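Local coordinates for serine--tRNA ligase (Pyrococcus horikoshii, PDB 2ZR2), which probably catalyses the ATP-dependent attachment of serine to tRNA(Ser), and also to tRNA(Sec), as a homodimeric class II aminoacyl-tRNA synthetase, at residues H300-V305 and A409-I414; V372-C377 and L403-I408. One frame throughout, in Å; residues are numbered along the deposited sequence.

Contact 1. Residues H300-V305 and A409-I414; sequences HQFHKV and ATSRAI. With AMP (adenosine monophosphate), chain C; SO4 (sulfate ion), chain D; SO4 (sulfate ion), chain F.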
ATOM      1  N   HIS A 300      -7.574   8.142   3.700  1.00 38.85           N
ATOM      2  CA  HIS A 300      -6.254   8.033   3.102  1.00 44.73           C
ATOM      3  C   HIS A 300      -6.041   6.748   2.293  1.00 48.25           C
ATOM      4  O   HIS A 300      -5.250   6.757   1.342  1.00 49.63           O
ATOM      5  CB  HIS A 300      -5.183   8.160   4.178  1.00 41.98           C
ATOM      6  CG  HIS A 300      -5.080   9.538   4.738  1.00 48.41           C
ATOM      7  ND1 HIS A 300      -4.822  10.639   3.949  1.00 50.78           N
ATOM      8  CD2 HIS A 300      -5.209  10.002   6.001  1.00 49.90           C
ATOM      9  CE1 HIS A 300      -4.794  11.720   4.705  1.00 40.02           C
ATOM     10  NE2 HIS A 300      -5.025  11.362   5.952  1.00 46.18           N
ATOM     11  N   GLN A 301      -6.714   5.651   2.668  1.00 39.61           N
ATOM     12  CA  GLN A 301      -6.586   4.408   1.909  1.00 40.99           C
ATOM     13  C   GLN A 301      -7.928   3.738   1.628  1.00 43.59           C
ATOM     14  O   GLN A 301      -8.818   3.722   2.473  1.00 43.62           O
ATOM     15  CB  GLN A 301      -5.663   3.397   2.621  1.00 35.02           C
ATOM     16  CG  GLN A 301      -6.344   2.567   3.676  1.00 44.76           C
ATOM     17  CD  GLN A 301      -5.394   1.651   4.416  1.00 45.23           C
ATOM     18  OE1 GLN A 301      -4.303   2.063   4.808  1.00 53.09           O
ATOM     19  NE2 GLN A 301      -5.812   0.410   4.641  1.00 36.39           N
ATOM     20  N   PHE A 302      -8.064   3.196   0.423  1.00 42.10           N
ATOM     21  CA  PHE A 302      -9.273   2.472   0.043  1.00 45.93           C
ATOM     22  C   PHE A 302      -8.952   1.518  -1.084  1.00 43.23           C
ATOM     23  O   PHE A 302      -7.949   1.673  -1.771  1.00 43.84           O
ATOM     24  CB  PHE A 302     -10.408   3.405  -0.393  1.00 43.74           C
ATOM     25  CG  PHE A 302     -10.031   4.369  -1.479  1.00 43.06           C
ATOM     26  CD1 PHE A 302      -9.251   5.484  -1.197  1.00 44.04           C
ATOM     27  CD2 PHE A 302     -10.465   4.170  -2.786  1.00 45.20           C
ATOM     28  CE1 PHE A 302      -8.907   6.395  -2.211  1.00 45.45           C
ATOM     29  CE2 PHE A 302     -10.127   5.077  -3.809  1.00 39.02           C
ATOM     30  CZ  PHE A 302      -9.346   6.189  -3.516  1.00 39.27           C
ATOM     31  N   HIS A 303      -9.810   0.523  -1.250  1.00 40.72           N
ATOM     32  CA  HIS A 303      -9.659  -0.477  -2.291  1.00 33.93           C
ATOM     33  C   HIS A 303     -10.501  -0.074  -3.484  1.00 39.36           C
ATOM     34  O   HIS A 303     -11.604   0.458  -3.330  1.00 46.09           O
ATOM     35  CB  HIS A 303     -10.122  -1.805  -1.747  1.00 27.94           C
ATOM     36  CG  HIS A 303      -9.301  -2.289  -0.604  1.00 33.93           C
ATOM     37  ND1 HIS A 303      -9.772  -3.190   0.325  1.00 40.63           N
ATOM     38  CD2 HIS A 303      -8.019  -2.018  -0.254  1.00 38.85           C
ATOM     39  CE1 HIS A 303      -8.816  -3.453   1.202  1.00 43.52           C
ATOM     40  NE2 HIS A 303      -7.743  -2.753   0.872  1.00 42.61           N
ATOM     41  N   LYS A 304      -9.979  -0.295  -4.680  1.00 39.30           N
ATOM     42  CA  LYS A 304     -10.725   0.060  -5.872  1.00 39.91           C
ATOM     43  C   LYS A 304     -10.419  -0.794  -7.085  1.00 41.58           C
ATOM     44  O   LYS A 304      -9.265  -1.004  -7.455  1.00 49.93           O
ATOM     45  CB  LYS A 304     -10.504   1.527  -6.226  1.00 38.57           C
ATOM     46  CG  LYS A 304     -11.230   1.938  -7.506  1.00 43.29           C
ATOM     47  CD  LYS A 304     -11.283   3.458  -7.705  1.00 52.18           C
ATOM     48  CE  LYS A 304      -9.891   4.058  -7.834  1.00 46.95           C
ATOM     49  NZ  LYS A 304      -9.066   3.286  -8.815  1.00 54.28           N
ATOM     50  N   VAL A 305     -11.481  -1.302  -7.690  1.00 46.01           N
ATOM     51  CA  VAL A 305     -11.385  -2.101  -8.896  1.00 47.32           C
ATOM     52  C   VAL A 305     -11.516  -1.070 -10.015  1.00 49.44           C
ATOM     53  O   VAL A 305     -12.521  -0.362 -10.087  1.00 55.19           O
ATOM     54  CB  VAL A 305     -12.542  -3.098  -8.957  1.00 46.60           C
ATOM     55  CG1 VAL A 305     -12.529  -3.833 -10.276  1.00 50.12           C
ATOM     56  CG2 VAL A 305     -12.437  -4.074  -7.787  1.00 47.75           C
ATOM     57  N   ALA A 409     -15.208   1.242  -5.842  1.00 48.52           N
ATOM     58  CA  ALA A 409     -14.218   1.654  -4.881  1.00 43.26           C
ATOM     59  C   ALA A 409     -15.006   1.238  -3.646  1.00 44.54           C
ATOM     60  O   ALA A 409     -16.033   1.824  -3.333  1.00 43.22           O
ATOM     61  CB  ALA A 409     -14.023   3.149  -4.946  1.00 42.92           C
ATOM     62  N   THR A 410     -14.544   0.190  -2.979  1.00 49.00           N
ATOM     63  CA  THR A 410     -15.246  -0.350  -1.824  1.00 48.11           C
ATOM     64  C   THR A 410     -15.653   0.662  -0.765  1.00 45.93           C
ATOM     65  O   THR A 410     -16.786   0.631  -0.288  1.00 51.58           O
ATOM     66  CB  THR A 410     -14.444  -1.509  -1.173  1.00 51.39           C
ATOM     67  OG1 THR A 410     -13.156  -1.039  -0.748  1.00 59.91           O
ATOM     68  CG2 THR A 410     -14.256  -2.643  -2.170  1.00 45.93           C
ATOM     69  N   SER A 411     -14.746   1.555  -0.400  1.00 51.37           N
ATOM     70  CA  SER A 411     -15.030   2.582   0.610  1.00 51.36           C
ATOM     71  C   SER A 411     -16.445   3.162   0.421  1.00 52.38           C
ATOM     72  O   SER A 411     -17.321   2.961   1.256  1.00 43.26           O
ATOM     73  CB  SER A 411     -14.009   3.708   0.479  1.00 50.41           C
ATOM     74  OG  SER A 411     -13.957   4.134  -0.892  1.00 42.37           O
ATOM     75  N   ARG A 412     -16.665   3.859  -0.694  1.00 46.29           N
ATOM     76  CA  ARG A 412     -17.946   4.482  -0.951  1.00 46.28           C
ATOM     77  C   ARG A 412     -19.079   3.527  -1.302  1.00 53.44           C
ATOM     78  O   ARG A 412     -20.239   3.770  -0.937  1.00 51.22           O
ATOM     79  CB  ARG A 412     -17.769   5.562  -2.001  1.00 47.45           C
ATOM     80  CG  ARG A 412     -16.768   6.589  -1.525  1.00 50.76           C
ATOM     81  CD  ARG A 412     -16.692   7.793  -2.418  1.00 53.36           C
ATOM     82  NE  ARG A 412     -15.845   8.817  -1.820  1.00 51.61           N
ATOM     83  CZ  ARG A 412     -15.589  10.002  -2.369  1.00 59.76           C
ATOM     84  NH1 ARG A 412     -14.803  10.864  -1.736  1.00 55.79           N
ATOM     85  NH2 ARG A 412     -16.120  10.329  -3.545  1.00 56.48           N
ATOM     86  N   ALA A 413     -18.760   2.439  -1.992  1.00 48.43           N
ATOM     87  CA  ALA A 413     -19.781   1.453  -2.318  1.00 45.45           C
ATOM     88  C   ALA A 413     -20.369   1.005  -0.968  1.00 48.97           C
ATOM     89  O   ALA A 413     -21.575   0.818  -0.815  1.00 47.26           O
ATOM     90  CB  ALA A 413     -19.141   0.269  -3.036  1.00 51.28           C
ATOM     91  N   ILE A 414     -19.494   0.840   0.017  1.00 49.43           N
ATOM     92  CA  ILE A 414     -19.918   0.428   1.338  1.00 47.94           C
ATOM     93  C   ILE A 414     -20.767   1.490   2.013  1.00 50.84           C
ATOM     94  O   ILE A 414     -21.761   1.165   2.653  1.00 55.08           O
ATOM     95  CB  ILE A 414     -18.704   0.080   2.230  1.00 45.30           C
ATOM     96  CG1 ILE A 414     -18.130  -1.266   1.803  1.00 41.63           C
ATOM     97  CG2 ILE A 414     -19.115  -0.017   3.684  1.00 40.79           C
ATOM     98  CD1 ILE A 414     -16.941  -1.697   2.624  1.00 42.15           C
TER
HETATM   99  P   AMP C1001     -10.754   9.530  -8.967  1.00 71.95           P
HETATM  100  O1P AMP C1001     -11.671   9.582 -10.123  1.00 73.42           O
HETATM  101  O2P AMP C1001      -9.554   8.466  -8.893  1.00 63.86           O
HETATM  102  O3P AMP C1001     -10.514  10.804  -7.988  1.00 59.10           O
HETATM  103  O5' AMP C1001     -11.674   8.743  -7.888  1.00 57.68           O
HETATM  104  C5' AMP C1001     -12.555   7.697  -8.307  1.00 51.93           C
HETATM  105  C4' AMP C1001     -13.313   7.112  -7.126  1.00 48.03           C
HETATM  106  O4' AMP C1001     -12.401   6.666  -6.102  1.00 58.02           O
HETATM  107  C3' AMP C1001     -14.202   8.136  -6.427  1.00 61.37           C
HETATM  108  O3' AMP C1001     -15.425   8.282  -7.152  1.00 52.22           O
HETATM  109  C2' AMP C1001     -14.494   7.395  -5.145  1.00 59.38           C
HETATM  110  O2' AMP C1001     -15.432   6.343  -5.383  1.00 60.25           O
HETATM  111  C1' AMP C1001     -13.109   6.814  -4.800  1.00 57.25           C
HETATM  112  N9  AMP C1001     -12.331   7.771  -3.959  1.00 52.69           N
HETATM  113  C8  AMP C1001     -11.588   8.806  -4.394  1.00 44.29           C
HETATM  114  N7  AMP C1001     -11.004   9.396  -3.347  1.00 50.12           N
HETATM  115  C5  AMP C1001     -11.379   8.741  -2.251  1.00 55.89           C
HETATM  116  C6  AMP C1001     -11.098   8.885  -0.895  1.00 51.63           C
HETATM  117  N6  AMP C1001     -10.296   9.850  -0.477  1.00 56.81           N
HETATM  118  N1  AMP C1001     -11.646   8.024  -0.005  1.00 64.89           N
HETATM  119  C2  AMP C1001     -12.453   7.032  -0.411  1.00 59.57           C
HETATM  120  N3  AMP C1001     -12.737   6.875  -1.709  1.00 47.83           N
HETATM  121  C4  AMP C1001     -12.218   7.711  -2.639  1.00 52.02           C
HETATM  122  S   SO4 D2001      -5.430  14.500   7.646  1.00 91.76           S
HETATM  123  O1  SO4 D2001      -4.136  14.008   8.163  1.00 94.34           O
HETATM  124  O2  SO4 D2001      -6.399  13.388   7.609  1.00 95.50           O
HETATM  125  O3  SO4 D2001      -5.950  15.565   8.521  1.00 99.66           O
HETATM  126  O4  SO4 D2001      -5.242  15.046   6.288  1.00 89.07           O
HETATM  127  S   SO4 F2005     -16.371  14.470  -3.170  1.00108.55           S
HETATM  128  O1  SO4 F2005     -15.145  13.719  -2.820  1.00100.14           O
HETATM  129  O2  SO4 F2005     -16.021  15.897  -3.346  1.00111.24           O
HETATM  130  O3  SO4 F2005     -17.361  14.332  -2.093  1.00100.42           O
HETATM  131  O4  SO4 F2005     -16.971  13.939  -4.412  1.00103.91           O

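Contact 2. Residues V372-C377 and L403-I408; sequences VSASNC and LNSTAI. With AMP (adenosine monophosphate), chain C.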
ATOM      1  N   VAL A 372     -18.403   6.862  -8.464  1.00 44.95           N
ATOM      2  CA  VAL A 372     -17.529   6.387  -9.548  1.00 52.26           C
ATOM      3  C   VAL A 372     -17.274   7.496 -10.552  1.00 53.39           C
ATOM      4  O   VAL A 372     -18.044   8.446 -10.660  1.00 52.15           O
ATOM      5  CB  VAL A 372     -18.061   5.129 -10.351  1.00 48.37           C
ATOM      6  CG1 VAL A 372     -19.088   4.380  -9.567  1.00 49.69           C
ATOM      7  CG2 VAL A 372     -18.565   5.532 -11.710  1.00 39.12           C
ATOM      8  N   SER A 373     -16.182   7.370 -11.291  1.00 57.49           N
ATOM      9  CA  SER A 373     -15.857   8.372 -12.291  1.00 56.47           C
ATOM     10  C   SER A 373     -15.216   7.756 -13.546  1.00 58.45           C
ATOM     11  O   SER A 373     -14.273   6.963 -13.454  1.00 63.42           O
ATOM     12  CB  SER A 373     -14.943   9.420 -11.673  1.00 45.64           C
ATOM     13  OG  SER A 373     -14.771  10.495 -12.571  1.00 59.17           O
ATOM     14  N   ALA A 374     -15.760   8.114 -14.712  1.00 59.16           N
ATOM     15  CA  ALA A 374     -15.277   7.626 -16.008  1.00 57.24           C
ATOM     16  C   ALA A 374     -14.751   8.792 -16.843  1.00 59.64           C
ATOM     17  O   ALA A 374     -15.471   9.750 -17.110  1.00 58.45           O
ATOM     18  CB  ALA A 374     -16.404   6.924 -16.756  1.00 57.06           C
ATOM     19  N   SER A 375     -13.499   8.705 -17.276  1.00 63.64           N
ATOM     20  CA  SER A 375     -12.917   9.782 -18.060  1.00 64.37           C
ATOM     21  C   SER A 375     -12.309   9.303 -19.368  1.00 66.68           C
ATOM     22  O   SER A 375     -11.744   8.212 -19.443  1.00 69.34           O
ATOM     23  CB  SER A 375     -11.817  10.486 -17.253  1.00 57.34           C
ATOM     24  OG  SER A 375     -12.189  10.655 -15.895  1.00 71.30           O
ATOM     25  N   ASN A 376     -12.447  10.117 -20.407  1.00 64.02           N
ATOM     26  CA  ASN A 376     -11.822   9.802 -21.669  1.00 62.64           C
ATOM     27  C   ASN A 376     -10.614  10.730 -21.656  1.00 63.08           C
ATOM     28  O   ASN A 376     -10.742  11.962 -21.634  1.00 60.93           O
ATOM     29  CB  ASN A 376     -12.718  10.141 -22.855  1.00 65.09           C
ATOM     30  CG  ASN A 376     -12.089   9.740 -24.191  1.00 69.85           C
ATOM     31  OD1 ASN A 376     -10.868   9.811 -24.355  1.00 65.63           O
ATOM     32  ND2 ASN A 376     -12.921   9.328 -25.150  1.00 72.28           N
ATOM     33  N   CYS A 377      -9.429  10.150 -21.655  1.00 60.04           N
ATOM     34  CA  CYS A 377      -8.235  10.976 -21.619  1.00 64.03           C
ATOM     35  C   CYS A 377      -7.671  11.266 -22.992  1.00 58.27           C
ATOM     36  O   CYS A 377      -6.669  11.969 -23.107  1.00 62.71           O
ATOM     37  CB  CYS A 377      -7.174  10.286 -20.767  1.00 65.20           C
ATOM     38  SG  CYS A 377      -7.810   9.839 -19.143  1.00 69.65           S
ATOM     39  N   LEU A 403      -8.590   5.448 -21.457  1.00 57.54           N
ATOM     40  CA  LEU A 403      -9.801   5.729 -20.701  1.00 59.09           C
ATOM     41  C   LEU A 403      -9.754   4.969 -19.398  1.00 62.43           C
ATOM     42  O   LEU A 403      -9.134   3.904 -19.310  1.00 69.86           O
ATOM     43  CB  LEU A 403     -11.052   5.327 -21.478  1.00 61.65           C
ATOM     44  CG  LEU A 403     -11.343   6.159 -22.728  1.00 62.56           C
ATOM     45  CD1 LEU A 403     -10.479   5.663 -23.866  1.00 58.36           C
ATOM     46  CD2 LEU A 403     -12.810   6.044 -23.093  1.00 56.42           C
ATOM     47  N   ASN A 404     -10.392   5.521 -18.372  1.00 61.71           N
ATOM     48  CA  ASN A 404     -10.424   4.861 -17.074  1.00 52.16           C
ATOM     49  C   ASN A 404     -11.765   5.131 -16.427  1.00 48.12           C
ATOM     50  O   ASN A 404     -12.424   6.132 -16.698  1.00 42.69           O
ATOM     51  CB  ASN A 404      -9.293   5.374 -16.173  1.00 51.04           C
ATOM     52  CG  ASN A 404      -9.506   6.807 -15.735  1.00 53.64           C
ATOM     53  OD1 ASN A 404     -10.430   7.094 -14.976  1.00 61.29           O
ATOM     54  ND2 ASN A 404      -8.656   7.712 -16.206  1.00 53.25           N
ATOM     55  N   SER A 405     -12.172   4.218 -15.570  1.00 48.06           N
ATOM     56  CA  SER A 405     -13.424   4.367 -14.881  1.00 47.59           C
ATOM     57  C   SER A 405     -13.479   3.446 -13.698  1.00 50.39           C
ATOM     58  O   SER A 405     -13.035   2.301 -13.744  1.00 50.06           O
ATOM     59  CB  SER A 405     -14.587   4.056 -15.811  1.00 52.50           C
ATOM     60  OG  SER A 405     -15.796   3.959 -15.079  1.00 50.72           O
ATOM     61  N   THR A 406     -14.027   3.960 -12.620  1.00 54.82           N
ATOM     62  CA  THR A 406     -14.165   3.173 -11.422  1.00 52.18           C
ATOM     63  C   THR A 406     -15.068   2.023 -11.802  1.00 48.40           C
ATOM     64  O   THR A 406     -15.839   2.135 -12.746  1.00 54.82           O
ATOM     65  CB  THR A 406     -14.873   4.000 -10.337  1.00 51.08           C
ATOM     66  OG1 THR A 406     -14.213   5.258 -10.202  1.00 52.85           O
ATOM     67  CG2 THR A 406     -14.866   3.278  -9.002  1.00 48.08           C
ATOM     68  N   ALA A 407     -14.933   0.903 -11.107  1.00 49.10           N
ATOM     69  CA  ALA A 407     -15.843  -0.224 -11.299  1.00 49.48           C
ATOM     70  C   ALA A 407     -16.513  -0.126  -9.930  1.00 51.57           C
ATOM     71  O   ALA A 407     -17.708   0.136  -9.811  1.00 53.18           O
ATOM     72  CB  ALA A 407     -15.093  -1.532 -11.438  1.00 43.67           C
ATOM     73  N   ILE A 408     -15.706  -0.298  -8.892  1.00 50.35           N
ATOM     74  CA  ILE A 408     -16.170  -0.164  -7.529  1.00 47.01           C
ATOM     75  C   ILE A 408     -15.010   0.192  -6.621  1.00 52.41           C
ATOM     76  O   ILE A 408     -13.951  -0.442  -6.643  1.00 50.55           O
ATOM     77  CB  ILE A 408     -16.798  -1.439  -6.985  1.00 40.29           C
ATOM     78  CG1 ILE A 408     -18.153  -1.670  -7.638  1.00 45.79           C
ATOM     79  CG2 ILE A 408     -16.987  -1.317  -5.470  1.00 42.54           C
ATOM     80  CD1 ILE A 408     -18.840  -2.952  -7.158  1.00 50.50           C
TER
HETATM   81  P   AMP C1001     -10.754   9.530  -8.967  1.00 71.95           P
HETATM   82  O1P AMP C1001     -11.671   9.582 -10.123  1.00 73.42           O
HETATM   83  O2P AMP C1001      -9.554   8.466  -8.893  1.00 63.86           O
HETATM   84  O3P AMP C1001     -10.514  10.804  -7.988  1.00 59.10           O
HETATM   85  O5' AMP C1001     -11.674   8.743  -7.888  1.00 57.68           O
HETATM   86  C5' AMP C1001     -12.555   7.697  -8.307  1.00 51.93           C
HETATM   87  C4' AMP C1001     -13.313   7.112  -7.126  1.00 48.03           C
HETATM   88  O4' AMP C1001     -12.401   6.666  -6.102  1.00 58.02           O
HETATM   89  C3' AMP C1001     -14.202   8.136  -6.427  1.00 61.37           C
HETATM   90  O3' AMP C1001     -15.425   8.282  -7.152  1.00 52.22           O
HETATM   91  C2' AMP C1001     -14.494   7.395  -5.145  1.00 59.38           C
HETATM   92  O2' AMP C1001     -15.432   6.343  -5.383  1.00 60.25           O
HETATM   93  C1' AMP C1001     -13.109   6.814  -4.800  1.00 57.25           C
HETATM   94  N9  AMP C1001     -12.331   7.771  -3.959  1.00 52.69           N
HETATM   95  C8  AMP C1001     -11.588   8.806  -4.394  1.00 44.29           C
HETATM   96  N7  AMP C1001     -11.004   9.396  -3.347  1.00 50.12           N
HETATM   97  C5  AMP C1001     -11.379   8.741  -2.251  1.00 55.89           C
HETATM   98  C6  AMP C1001     -11.098   8.885  -0.895  1.00 51.63           C
HETATM   99  N6  AMP C1001     -10.296   9.850  -0.477  1.00 56.81           N
HETATM  100  N1  AMP C1001     -11.646   8.024  -0.005  1.00 64.89           N
HETATM  101  C2  AMP C1001     -12.453   7.032  -0.411  1.00 59.57           C
HETATM  102  N3  AMP C1001     -12.737   6.875  -1.709  1.00 47.83           N
HETATM  103  C4  AMP C1001     -12.218   7.711  -2.639  1.00 52.02           C

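Contact 1. Residues H300-V305 and A409-I414
Phe302 and Ser411 meet through their side chains, Phe302 CB lying 3.7 Å from Ser411 OG, and both then turn to the adenine of the bound AMP. The flat groups of both segments pack on the nucleotide. The Phe302 ring lies against one face of the base in an offset stack, CZ 3.4 Å from AMP C4, its CG set between the backbone N and the carbonyl carbon (chi1 54°), which lays the ring against the base. From the other side the Arg412 guanidinium covers the purine with one of its own faces. Its chain is extended from CG to NE, which carries the flat group across the base. Ala409, small enough to sit close to the sugar, brings CB to 3.5 Å from AMP O2' and also meets Lys304 CD at 3.9 Å. An adenine held between a phenylalanine of motif 2 and an arginine of motif 3 is a hallmark of class II synthetases: strand 301-305 belongs to motif 2, and Ala409, the N-cap residue, leads into the helix of motif 3. Strand and helix run at 91° to each other. Among hydrogen bonds, Thr410 N reaches His303 O at 3.0 Å, rather bent at 133°, while Ser411 OG, a small hydroxyl, donates to AMP N3 at 3.1 Å without crowding Phe302. Thr410 OG1 and His303 ND1 both bond to Asp196; His303 NE2 bonds to Tyr219 of the second subunit. Arg412 NE and NH2 bond to Phe297 O and Glu370 O, which hold the guanidinium in place, and NH1 donates to a sulfate probably taken up from the crystallisation liquor. Lys304 NZ bonds to Thr252.

Contact 2. Residues V372-C377 and L403-I408
In Thr406 the hydroxyl stands anti to the carbonyl carbon, chi1 -51°, and this turns OG1 toward strand 372-377, where it accepts the N-H of Ser373 at 3.1 Å in a nearly straight bond of 159°. A side chain thus takes the acceptor's place that a backbone carbonyl would normally fill. Asn404 has CG between its backbone N and carbonyl carbon, which keeps the amide close to the neighbouring strand, ND2 3.7 Å from Cys377 SG; its side chain also nears Glu254 and Glu306. The two strands run antiparallel, at 172°. Ser375 and Asn404 form a hydrogen-bonded pair, with Ser375 N to Asn404 O at 2.8 Å and Asn404 N to Ser375 O at 3.2 Å. Further on, Thr406 N donates to Ser373 O from above the carbonyl plane. Side chains alternate between faces. On one, Ala374 and Ser405 form a non-hydrogen-bonded pair, the methyl beside the hydroxyl (CB to OG 3.5 Å), and Ser405 OG bonds to Thr406 O. On that same face Leu403 crosses Asn376 obliquely, CD2 3.9 Å from ND2, while Asn376 OD1 bonds to Thr378 N; helix 316-333 covers Asn376. Toward the nucleotide, Thr406 OG1 lies 3.5 Å from AMP C5', and Ser373, bonded through OG to Asp357, brings CB near the phosphate. Val372 and Ser373 are predicted to bind ATP and Thr406 serine. The pair belongs to the antiparallel active-site sheet of class II synthetases, residues 403-406 lying in the strand part of motif 3.

The centres of contacts 1 and 2 lie about 14 Å apart within the class II catalytic core, and both touch the same AMP. Along the chain the order is 300-305, 372-377, 403-408, 409-414, which nests contact 2 inside the loop closed by contact 1. Residues 403-408 continue directly, after a corner at Ala407, into 409-414, joining the sheet to helix 410-420. Strand 301-311 also neighbours strand 398-406: Val305 N to Ile408 O (2.8 Å) and Val305 O to Ala407 N (2.9 Å) are probable hydrogen bonds, and Ala407 with Ile408 forms a classic beta bulge opposite Val305. Contact 1 covers the adenine and part of the ribose, contact 2 meets ribose and phosphate; both border the predicted serine site.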